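Local coordinates for nitronate monooxygenase family protein (Pseudomonas aeruginosa, PDB 4QIT), which uses flavin mononucleotide and molecular oxygen to oxidise alkyl nitronates, probably including the toxin propionate 3-nitronate, with release of their nitrogen as nitrite and nitrate, at residues 92-102 with 289-300; 107-115 with 305-314. The protein carries 1 engineered substitution. All blocks are in the same frame, centred on the assembly; numbering follows the deposited sequence.

Interaction 1: residues 92-102 with 289-300; sequences WLDYLKPLFAE and RMFFDAAAPGVP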
loop_
_atom_site.group_PDB
_atom_site.type_symbol
_atom_site.label_atom_id
_atom_site.label_comp_id
_atom_site.label_asym_id
_atom_site.label_seq_id
_atom_site.Cartn_x
_atom_site.Cartn_y
_atom_site.Cartn_z
ATOM N N TRP A 92 -10.897 22.815 18.989
ATOM C CA TRP A 92 -11.397 21.743 18.141
ATOM C C TRP A 92 -12.917 21.632 18.267
ATOM O O TRP A 92 -13.624 21.555 17.258
ATOM C CB TRP A 92 -10.719 20.417 18.494
ATOM C CG TRP A 92 -11.045 19.333 17.514
ATOM C CD1 TRP A 92 -11.881 18.265 17.701
ATOM C CD2 TRP A 92 -10.544 19.224 16.183
ATOM N NE1 TRP A 92 -11.929 17.498 16.560
ATOM C CE2 TRP A 92 -11.116 18.070 15.610
ATOM C CE3 TRP A 92 -9.667 20.000 15.412
ATOM C CZ2 TRP A 92 -10.837 17.666 14.303
ATOM C CZ3 TRP A 92 -9.388 19.599 14.115
ATOM C CH2 TRP A 92 -9.976 18.444 13.570
ATOM N N LEU A 93 -13.407 21.618 19.505
ATOM C CA LEU A 93 -14.843 21.599 19.763
ATOM C C LEU A 93 -15.556 22.797 19.128
ATOM O O LEU A 93 -16.607 22.638 18.514
ATOM C CB LEU A 93 -15.105 21.550 21.267
ATOM C CG LEU A 93 -14.690 20.233 21.928
ATOM C CD1 LEU A 93 -14.644 20.368 23.443
ATOM C CD2 LEU A 93 -15.652 19.129 21.520
ATOM N N ASP A 94 -14.977 23.990 19.256
ATOM C CA ASP A 94 -15.576 25.177 18.647
ATOM C C ASP A 94 -15.701 25.016 17.132
ATOM O O ASP A 94 -16.704 25.414 16.524
ATOM C CB ASP A 94 -14.751 26.430 18.966
ATOM C CG ASP A 94 -14.877 26.867 20.416
ATOM O OD1 ASP A 94 -15.740 26.333 21.147
ATOM O OD2 ASP A 94 -14.110 27.766 20.820
ATOM N N TYR A 95 -14.671 24.433 16.526
ATOM C CA TYR A 95 -14.667 24.146 15.097
ATOM C C TYR A 95 -15.780 23.177 14.699
ATOM O O TYR A 95 -16.388 23.328 13.636
ATOM C CB TYR A 95 -13.303 23.593 14.664
ATOM C CG TYR A 95 -13.219 23.298 13.183
ATOM C CD1 TYR A 95 -13.118 24.330 12.256
ATOM C CD2 TYR A 95 -13.242 21.993 12.710
ATOM C CE1 TYR A 95 -13.050 24.067 10.896
ATOM C CE2 TYR A 95 -13.172 21.722 11.351
ATOM C CZ TYR A 95 -13.076 22.765 10.453
ATOM O OH TYR A 95 -13.005 22.504 9.105
ATOM N N LEU A 96 -16.050 22.190 15.555
ATOM C CA LEU A 96 -17.072 21.176 15.282
ATOM C C LEU A 96 -18.492 21.664 15.568
ATOM O O LEU A 96 -19.462 20.987 15.224
ATOM C CB LEU A 96 -16.802 19.903 16.102
ATOM C CG LEU A 96 -15.767 18.865 15.631
ATOM C CD1 LEU A 96 -14.474 19.466 15.148
ATOM C CD2 LEU A 96 -15.510 17.817 16.723
ATOM N N LYS A 97 -18.613 22.829 16.192
ATOM C CA LYS A 97 -19.911 23.339 16.651
ATOM C C LYS A 97 -21.045 23.311 15.605
ATOM O O LYS A 97 -22.163 22.891 15.921
ATOM C CB LYS A 97 -19.727 24.743 17.236
ATOM C CG LYS A 97 -20.701 25.114 18.323
ATOM C CD LYS A 97 -20.154 26.293 19.114
ATOM C CE LYS A 97 -20.919 26.499 20.406
ATOM N NZ LYS A 97 -20.019 26.395 21.595
ATOM N N PRO A 98 -20.770 23.741 14.357
ATOM C CA PRO A 98 -21.865 23.700 13.379
ATOM C C PRO A 98 -22.357 22.286 13.056
ATOM O O PRO A 98 -23.541 22.114 12.758
ATOM C CB PRO A 98 -21.242 24.331 12.128
ATOM C CG PRO A 98 -20.145 25.188 12.647
ATOM C CD PRO A 98 -19.586 24.430 13.812
ATOM N N LEU A 99 -21.470 21.295 13.109
ATOM C CA LEU A 99 -21.871 19.907 12.883
ATOM C C LEU A 99 -22.820 19.408 13.977
ATOM O O LEU A 99 -23.834 18.749 13.695
ATOM C CB LEU A 99 -20.638 19.006 12.780
ATOM C CG LEU A 99 -19.677 19.386 11.655
ATOM C CD1 LEU A 99 -18.396 18.557 11.727
ATOM C CD2 LEU A 99 -20.359 19.240 10.297
ATOM N N PHE A 100 -22.500 19.723 15.227
ATOM C CA PHE A 100 -23.381 19.357 16.329
ATOM C C PHE A 100 -24.723 20.062 16.176
ATOM O O PHE A 100 -25.780 19.466 16.423
ATOM C CB PHE A 100 -22.748 19.727 17.674
ATOM C CG PHE A 100 -21.689 18.761 18.145
ATOM C CD1 PHE A 100 -22.037 17.657 18.907
ATOM C CD2 PHE A 100 -20.347 18.965 17.837
ATOM C CE1 PHE A 100 -21.071 16.776 19.356
ATOM C CE2 PHE A 100 -19.373 18.075 18.277
ATOM C CZ PHE A 100 -19.736 16.983 19.036
ATOM N N ALA A 101 -24.676 21.322 15.741
ATOM C CA ALA A 101 -25.879 22.148 15.626
ATOM C C ALA A 101 -26.854 21.626 14.569
ATOM O O ALA A 101 -28.068 21.817 14.695
ATOM C CB ALA A 101 -25.505 23.608 15.351
ATOM N N GLU A 102 -26.331 20.964 13.536
ATOM C CA GLU A 102 -27.175 20.308 12.531
ATOM C C GLU A 102 -28.161 19.330 13.168
ATOM O O GLU A 102 -29.244 19.060 12.627
ATOM C CB GLU A 102 -26.312 19.522 11.537
ATOM C CG GLU A 102 -25.571 20.351 10.508
ATOM C CD GLU A 102 -24.954 19.485 9.418
ATOM O OE1 GLU A 102 -23.850 19.824 8.945
ATOM O OE2 GLU A 102 -25.589 18.479 9.032
ATOM N N ARG A 289 -18.515 12.084 6.343
ATOM C CA ARG A 289 -18.333 13.482 6.739
ATOM C C ARG A 289 -17.238 13.704 7.789
ATOM O O ARG A 289 -16.726 14.823 7.930
ATOM C CB ARG A 289 -19.673 14.097 7.164
ATOM C CG ARG A 289 -20.697 14.065 6.041
ATOM C CD ARG A 289 -21.995 14.747 6.438
ATOM N NE ARG A 289 -21.807 16.169 6.718
ATOM C CZ ARG A 289 -22.742 16.936 7.271
ATOM N NH1 ARG A 289 -23.909 16.413 7.600
ATOM N NH2 ARG A 289 -22.501 18.218 7.502
ATOM N N MET A 290 -16.848 12.644 8.496
ATOM C CA MET A 290 -15.723 12.744 9.421
ATOM C C MET A 290 -14.357 12.671 8.750
ATOM O O MET A 290 -13.339 12.815 9.426
ATOM C CB MET A 290 -15.806 11.680 10.520
ATOM C CG MET A 290 -16.813 11.984 11.609
ATOM S SD MET A 290 -16.613 13.652 12.295
ATOM C CE MET A 290 -14.873 13.687 12.761
ATOM N N PHE A 291 -14.327 12.457 7.435
ATOM C CA PHE A 291 -13.062 12.343 6.704
ATOM C C PHE A 291 -12.768 13.659 5.994
ATOM O O PHE A 291 -13.089 13.826 4.814
ATOM C CB PHE A 291 -13.132 11.233 5.642
ATOM C CG PHE A 291 -13.078 9.823 6.187
ATOM C CD1 PHE A 291 -14.044 9.352 7.071
ATOM C CD2 PHE A 291 -12.105 8.937 5.730
ATOM C CE1 PHE A 291 -14.019 8.038 7.521
ATOM C CE2 PHE A 291 -12.073 7.625 6.172
ATOM C CZ PHE A 291 -13.027 7.175 7.073
ATOM N N PHE A 292 -12.156 14.600 6.700
ATOM C CA PHE A 292 -11.797 15.857 6.057
ATOM C C PHE A 292 -10.309 16.173 6.169
ATOM O O PHE A 292 -9.553 15.459 6.834
ATOM C CB PHE A 292 -12.671 17.014 6.558
ATOM C CG PHE A 292 -12.645 17.211 8.044
ATOM C CD1 PHE A 292 -13.543 16.543 8.860
ATOM C CD2 PHE A 292 -11.742 18.093 8.622
ATOM C CE1 PHE A 292 -13.529 16.731 10.232
ATOM C CE2 PHE A 292 -11.723 18.291 9.986
ATOM C CZ PHE A 292 -12.616 17.608 10.797
ATOM N N ASP A 293 -9.892 17.244 5.496
ATOM C CA ASP A 293 -8.485 17.621 5.467
ATOM C C ASP A 293 -8.122 18.428 6.709
ATOM O O ASP A 293 -8.582 19.558 6.881
ATOM C CB ASP A 293 -8.187 18.440 4.208
ATOM C CG ASP A 293 -6.701 18.600 3.952
ATOM O OD1 ASP A 293 -5.887 18.294 4.849
ATOM O OD2 ASP A 293 -6.341 19.040 2.841
ATOM N N ALA A 294 -7.280 17.853 7.562
ATOM C CA ALA A 294 -6.847 18.521 8.785
ATOM C C ALA A 294 -5.940 19.709 8.492
ATOM O O ALA A 294 -5.703 20.545 9.360
ATOM C CB ALA A 294 -6.139 17.541 9.698
ATOM N N ALA A 295 -5.426 19.770 7.266
ATOM C CA ALA A 295 -4.494 20.824 6.879
ATOM C C ALA A 295 -5.179 21.949 6.107
ATOM O O ALA A 295 -4.530 22.914 5.712
ATOM C CB ALA A 295 -3.349 20.241 6.063
ATOM N N ALA A 296 -6.486 21.821 5.891
ATOM C CA ALA A 296 -7.252 22.832 5.168
ATOM C C ALA A 296 -7.323 24.145 5.947
ATOM O O ALA A 296 -7.255 24.143 7.178
ATOM C CB ALA A 296 -8.651 22.315 4.866
ATOM N N PRO A 297 -7.448 25.278 5.232
ATOM C CA PRO A 297 -7.527 26.585 5.895
ATOM C C PRO A 297 -8.719 26.685 6.843
ATOM O O PRO A 297 -9.835 26.310 6.482
ATOM C CB PRO A 297 -7.698 27.560 4.724
ATOM C CG PRO A 297 -7.070 26.863 3.565
ATOM C CD PRO A 297 -7.387 25.408 3.764
ATOM N N GLY A 298 -8.476 27.178 8.053
ATOM C CA GLY A 298 -9.534 27.315 9.038
ATOM C C GLY A 298 -9.576 26.184 10.051
ATOM O O GLY A 298 -10.149 26.335 11.132
ATOM N N VAL A 299 -8.984 25.046 9.703
ATOM C CA VAL A 299 -8.954 23.903 10.614
ATOM C C VAL A 299 -7.904 24.117 11.696
ATOM O O VAL A 299 -6.713 24.230 11.396
ATOM C CB VAL A 299 -8.658 22.583 9.872
ATOM C CG1 VAL A 299 -8.681 21.404 10.844
ATOM C CG2 VAL A 299 -9.666 22.367 8.748
ATOM N N PRO A 300 -8.337 24.165 12.969
ATOM C CA PRO A 300 -7.381 24.388 14.056
ATOM C C PRO A 300 -6.528 23.145 14.291
ATOM O O PRO A 300 -6.865 22.077 13.776
ATOM C CB PRO A 300 -8.286 24.661 15.264
ATOM C CG PRO A 300 -9.548 23.913 14.960
ATOM C CD PRO A 300 -9.710 23.947 13.464
HETATM O O HOH W 1 -12.457 24.565 7.645
#
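Trp92, Tyr95, Phe292, Val299 and Pro300 form the apolar centre of this contact between a helix and an irregular loop. Phe292 meets the indole from the opposite direction, its CZ lying 3.9 Å from Trp92 CH2, with that indole atom near the plane of the phenyl ring. Val299 divides its methyls between the two helix aromatics: CG1 lies near Trp92 CZ3, while CG2 lies 3.4 Å from Tyr95 OH. Pro300 wedges in beside them. Its CD stands over one face of the Tyr95 ring, 3.9 Å from the centroid, a CH-pi contact, and its carbonyl O reaches the indole edge at Trp92 CZ3. With CG anti to the backbone N (chi1 -179°), Tyr95 lays its ring along the loop, and its hydroxyl ends at a water 2.6 Å from Tyr95 OH; the water in turn gives Pro297 O a weak hydrogen bond. The loop is shaped by successive beta turns, 293-296 and 296-299; Asp293 OD1 accepts from Ala295 N, an Asx turn within the first. At the exposed polar edge, Arg289 grips Glu102 end-on: NH2 bonds to the syn lone pair of OE1, and NH1 lies 3.0 Å from OE2. Guanidinium and carboxylate are nearly coplanar, 23° apart, which suits this two-bond salt bridge. Leu99 CD2 packs beside the same guanidinium, 3.7 Å from NH2. The contact joins the C-terminal part of helix 86-101 to the loop between strand 283-285 and helix 307-320, whose Leu315 touches Leu99; Trp92 also rests on Leu302 and Pro303.

Interaction 2: residues 107-115 with 305-314; sequences PPVRLKNIY and YPFVYDATKA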
loop_
_atom_site.group_PDB
_atom_site.type_symbol
_atom_site.label_atom_id
_atom_site.label_comp_id
_atom_site.label_asym_id
_atom_site.label_seq_id
_atom_site.Cartn_x
_atom_site.Cartn_y
_atom_site.Cartn_z
ATOM N N PRO A 107 -21.550 20.742 21.350
ATOM C CA PRO A 107 -20.380 19.890 21.581
ATOM C C PRO A 107 -20.255 19.580 23.066
ATOM O O PRO A 107 -20.769 20.341 23.898
ATOM C CB PRO A 107 -19.206 20.777 21.153
ATOM C CG PRO A 107 -19.795 21.796 20.240
ATOM C CD PRO A 107 -21.171 22.052 20.794
ATOM N N PRO A 108 -19.567 18.486 23.405
ATOM C CA PRO A 108 -19.327 18.181 24.822
ATOM C C PRO A 108 -18.573 19.342 25.484
ATOM O O PRO A 108 -17.874 20.089 24.789
ATOM C CB PRO A 108 -18.470 16.912 24.774
ATOM C CG PRO A 108 -17.903 16.862 23.385
ATOM C CD PRO A 108 -18.914 17.527 22.497
ATOM N N VAL A 109 -18.734 19.519 26.793
ATOM C CA VAL A 109 -18.089 20.658 27.467
ATOM C C VAL A 109 -16.593 20.446 27.701
ATOM O O VAL A 109 -15.853 21.400 27.973
ATOM C CB VAL A 109 -18.762 20.987 28.814
ATOM C CG1 VAL A 109 -20.211 21.432 28.591
ATOM C CG2 VAL A 109 -18.690 19.798 29.749
ATOM N N ARG A 110 -16.155 19.191 27.613
ATOM C CA ARG A 110 -14.754 18.836 27.798
ATOM C C ARG A 110 -14.509 17.469 27.179
ATOM O O ARG A 110 -15.454 16.699 26.961
ATOM C CB ARG A 110 -14.384 18.816 29.286
ATOM C CG ARG A 110 -15.117 17.771 30.117
ATOM C CD ARG A 110 -15.001 18.069 31.617
ATOM N NE ARG A 110 -15.625 17.025 32.427
ATOM C CZ ARG A 110 -14.974 15.999 32.968
ATOM N NH1 ARG A 110 -13.661 15.875 32.813
ATOM N NH2 ARG A 110 -15.636 15.102 33.686
ATOM N N LEU A 111 -13.248 17.181 26.885
ATOM C CA LEU A 111 -12.872 15.896 26.306
ATOM C C LEU A 111 -12.096 15.085 27.327
ATOM O O LEU A 111 -11.454 15.643 28.221
ATOM C CB LEU A 111 -12.034 16.098 25.045
ATOM C CG LEU A 111 -12.736 16.842 23.921
ATOM C CD1 LEU A 111 -11.833 16.907 22.703
ATOM C CD2 LEU A 111 -14.060 16.165 23.579
ATOM N N LYS A 112 -12.165 13.766 27.187
ATOM C CA LYS A 112 -11.569 12.847 28.148
ATOM C C LYS A 112 -10.645 11.843 27.470
ATOM O O LYS A 112 -10.767 11.568 26.267
ATOM C CB LYS A 112 -12.669 12.088 28.903
ATOM C CG LYS A 112 -13.698 12.976 29.608
ATOM C CD LYS A 112 -14.755 12.105 30.279
ATOM C CE LYS A 112 -15.908 12.923 30.831
ATOM N NZ LYS A 112 -16.767 13.448 29.741
ATOM N N ASN A 113 -9.735 11.288 28.260
ATOM C CA ASN A 113 -8.808 10.267 27.793
ATOM C C ASN A 113 -9.517 8.916 27.774
ATOM O O ASN A 113 -9.323 8.079 28.657
ATOM C CB ASN A 113 -7.596 10.234 28.721
ATOM C CG ASN A 113 -6.488 9.371 28.200
ATOM O OD1 ASN A 113 -6.523 8.925 27.057
ATOM N ND2 ASN A 113 -5.477 9.135 29.034
ATOM N N ILE A 114 -10.331 8.694 26.747
ATOM C CA ILE A 114 -11.275 7.574 26.774
ATOM C C ILE A 114 -10.639 6.202 26.589
ATOM O O ILE A 114 -11.208 5.188 26.999
ATOM C CB ILE A 114 -12.389 7.754 25.739
ATOM C CG1 ILE A 114 -11.788 7.932 24.344
ATOM C CG2 ILE A 114 -13.249 8.944 26.100
ATOM C CD1 ILE A 114 -12.821 7.747 23.224
ATOM N N TYR A 115 -9.464 6.160 25.972
ATOM C CA TYR A 115 -8.766 4.900 25.769
ATOM C C TYR A 115 -7.442 4.938 26.514
ATOM O O TYR A 115 -6.446 5.454 25.992
ATOM C CB TYR A 115 -8.485 4.654 24.279
ATOM C CG TYR A 115 -9.702 4.401 23.413
ATOM C CD1 TYR A 115 -10.920 4.033 23.964
ATOM C CD2 TYR A 115 -9.616 4.520 22.029
ATOM C CE1 TYR A 115 -12.034 3.796 23.153
ATOM C CE2 TYR A 115 -10.712 4.284 21.218
ATOM C CZ TYR A 115 -11.917 3.925 21.785
ATOM O OH TYR A 115 -13.012 3.695 20.976
ATOM N N TYR A 305 -4.449 12.055 20.257
ATOM C CA TYR A 305 -5.188 10.815 20.430
ATOM C C TYR A 305 -5.155 10.444 21.921
ATOM O O TYR A 305 -4.121 10.573 22.561
ATOM C CB TYR A 305 -4.501 9.734 19.598
ATOM C CG TYR A 305 -5.110 8.359 19.710
ATOM C CD1 TYR A 305 -6.176 7.973 18.900
ATOM C CD2 TYR A 305 -4.605 7.437 20.617
ATOM C CE1 TYR A 305 -6.732 6.697 19.003
ATOM C CE2 TYR A 305 -5.153 6.170 20.739
ATOM C CZ TYR A 305 -6.210 5.805 19.929
ATOM O OH TYR A 305 -6.734 4.533 20.056
ATOM N N PRO A 306 -6.276 9.964 22.484
ATOM C CA PRO A 306 -7.559 9.666 21.853
ATOM C C PRO A 306 -8.641 10.723 22.146
ATOM O O PRO A 306 -9.839 10.453 21.955
ATOM C CB PRO A 306 -7.934 8.346 22.529
ATOM C CG PRO A 306 -7.491 8.574 23.963
ATOM C CD PRO A 306 -6.242 9.456 23.872
ATOM N N PHE A 307 -8.234 11.905 22.615
ATOM C CA PHE A 307 -9.185 12.971 22.905
ATOM C C PHE A 307 -10.026 13.331 21.688
ATOM O O PHE A 307 -11.218 13.617 21.818
ATOM C CB PHE A 307 -8.463 14.216 23.455
ATOM C CG PHE A 307 -7.670 13.950 24.703
ATOM C CD1 PHE A 307 -8.284 13.998 25.953
ATOM C CD2 PHE A 307 -6.314 13.653 24.631
ATOM C CE1 PHE A 307 -7.552 13.744 27.107
ATOM C CE2 PHE A 307 -5.578 13.401 25.779
ATOM C CZ PHE A 307 -6.201 13.444 27.017
ATOM N N VAL A 308 -9.410 13.343 20.508
ATOM C CA VAL A 308 -10.151 13.594 19.274
ATOM C C VAL A 308 -11.306 12.611 19.109
ATOM O O VAL A 308 -12.420 13.009 18.762
ATOM C CB VAL A 308 -9.232 13.541 18.037
ATOM C CG1 VAL A 308 -10.035 13.741 16.750
ATOM C CG2 VAL A 308 -8.141 14.589 18.153
ATOM N N TYR A 309 -11.050 11.329 19.371
ATOM C CA TYR A 309 -12.118 10.338 19.244
ATOM C C TYR A 309 -13.265 10.573 20.230
ATOM O O TYR A 309 -14.415 10.295 19.914
ATOM C CB TYR A 309 -11.579 8.902 19.341
ATOM C CG TYR A 309 -12.479 7.892 18.645
ATOM C CD1 TYR A 309 -13.105 8.212 17.449
ATOM C CD2 TYR A 309 -12.695 6.628 19.177
ATOM C CE1 TYR A 309 -13.923 7.308 16.792
ATOM C CE2 TYR A 309 -13.520 5.709 18.522
ATOM C CZ TYR A 309 -14.123 6.062 17.329
ATOM O OH TYR A 309 -14.943 5.174 16.661
ATOM N N ASP A 310 -12.961 11.099 21.411
ATOM C CA ASP A 310 -14.008 11.438 22.370
ATOM C C ASP A 310 -14.942 12.497 21.775
ATOM O O ASP A 310 -16.163 12.400 21.909
ATOM C CB ASP A 310 -13.375 11.925 23.676
ATOM C CG ASP A 310 -14.375 12.015 24.817
ATOM O OD1 ASP A 310 -15.292 11.168 24.889
ATOM O OD2 ASP A 310 -14.247 12.940 25.653
ATOM N N ALA A 311 -14.372 13.488 21.095
ATOM C CA ALA A 311 -15.180 14.517 20.450
ATOM C C ALA A 311 -16.027 13.906 19.328
ATOM O O ALA A 311 -17.227 14.172 19.212
ATOM C CB ALA A 311 -14.291 15.655 19.913
ATOM N N THR A 312 -15.399 13.071 18.515
ATOM C CA THR A 312 -16.087 12.432 17.403
ATOM C C THR A 312 -17.220 11.538 17.896
ATOM O O THR A 312 -18.310 11.539 17.307
ATOM C CB THR A 312 -15.091 11.632 16.555
ATOM O OG1 THR A 312 -14.156 12.540 15.956
ATOM C CG2 THR A 312 -15.793 10.836 15.454
ATOM N N LYS A 313 -16.977 10.782 18.967
ATOM C CA LYS A 313 -18.029 9.928 19.531
ATOM C C LYS A 313 -19.248 10.737 19.968
ATOM O O LYS A 313 -20.393 10.331 19.742
ATOM C CB LYS A 313 -17.489 9.074 20.677
ATOM C CG LYS A 313 -16.690 7.884 20.207
ATOM C CD LYS A 313 -16.246 7.033 21.392
ATOM C CE LYS A 313 -16.305 5.554 21.076
ATOM N NZ LYS A 313 -16.458 4.751 22.330
ATOM N N ALA A 314 -19.007 11.899 20.562
ATOM C CA ALA A 314 -20.104 12.790 20.915
ATOM C C ALA A 314 -20.902 13.224 19.683
ATOM O O ALA A 314 -22.129 13.253 19.717
ATOM C CB ALA A 314 -19.580 14.005 21.664
HETATM O O HOH W 2 -16.238 14.037 26.886
#
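Asp310 OD2 accepts from two donors: the backbone N of Lys112, 2.7 Å away, and a water 2.6 Å away. The amide approaches from above the carboxylate plane, 36° out of it, and the same water donates to Arg110 O and accepts from Lys112 NZ. This carboxylate, one turn into helix 307-320, thus fastens the loop that follows helix 86-101 in this TIM-barrel enzyme. Beside this bond, Leu111 inserts its methyls against the helix backbone, CD1 lying 3.5 Å from Phe307 O and CD2 against Ala311. Phe307 runs its ring along the peptide between Lys112 and Asn113, and Pro108 packs on Ala314 CB. Ile114 has CG1 between its backbone N and carbonyl carbon (chi1 56°), which, with chi2 extended, brings CD1 to Lys313 CD, while CG2 sits 3.3 Å from Asp310 OD1. Pro306, preceded by a cis peptide, holds the N-cap position and packs against Tyr115 CB. The side chain of Tyr305 lies about 5 Å from the bound nitroethane, and Tyr115 touches the flavin-site residue Leu27, so this end borders the active site. There the Tyr115 and Tyr309 rings meet obliquely, planes at 55°, with Tyr115 OH 3.2 Å from CE2 at the edge of the Tyr309 ring.

In the fold
After the first three barrel strands from the N terminus, the chain forms helix 86-101, whose C-terminal part supplies most of residues 92-102, and then the loop 107-115. It next runs through the remaining five barrel strands before returning at strand 283-285. Residues 289-300 then close interaction 1, with 186 residues between its segments, and residues 305-314 close interaction 2, with 189 between. The segments alternate along the chain, so the two closures cross. Their centres are 14 Å apart and they touch directly, Phe100 bridging to Pro108 and Ala314 and Met290 meeting Thr312. Together they bind helix 86-101 and its following loop to helix 307-320 and its preceding loop, from the outer surface inward toward the nitroethane site.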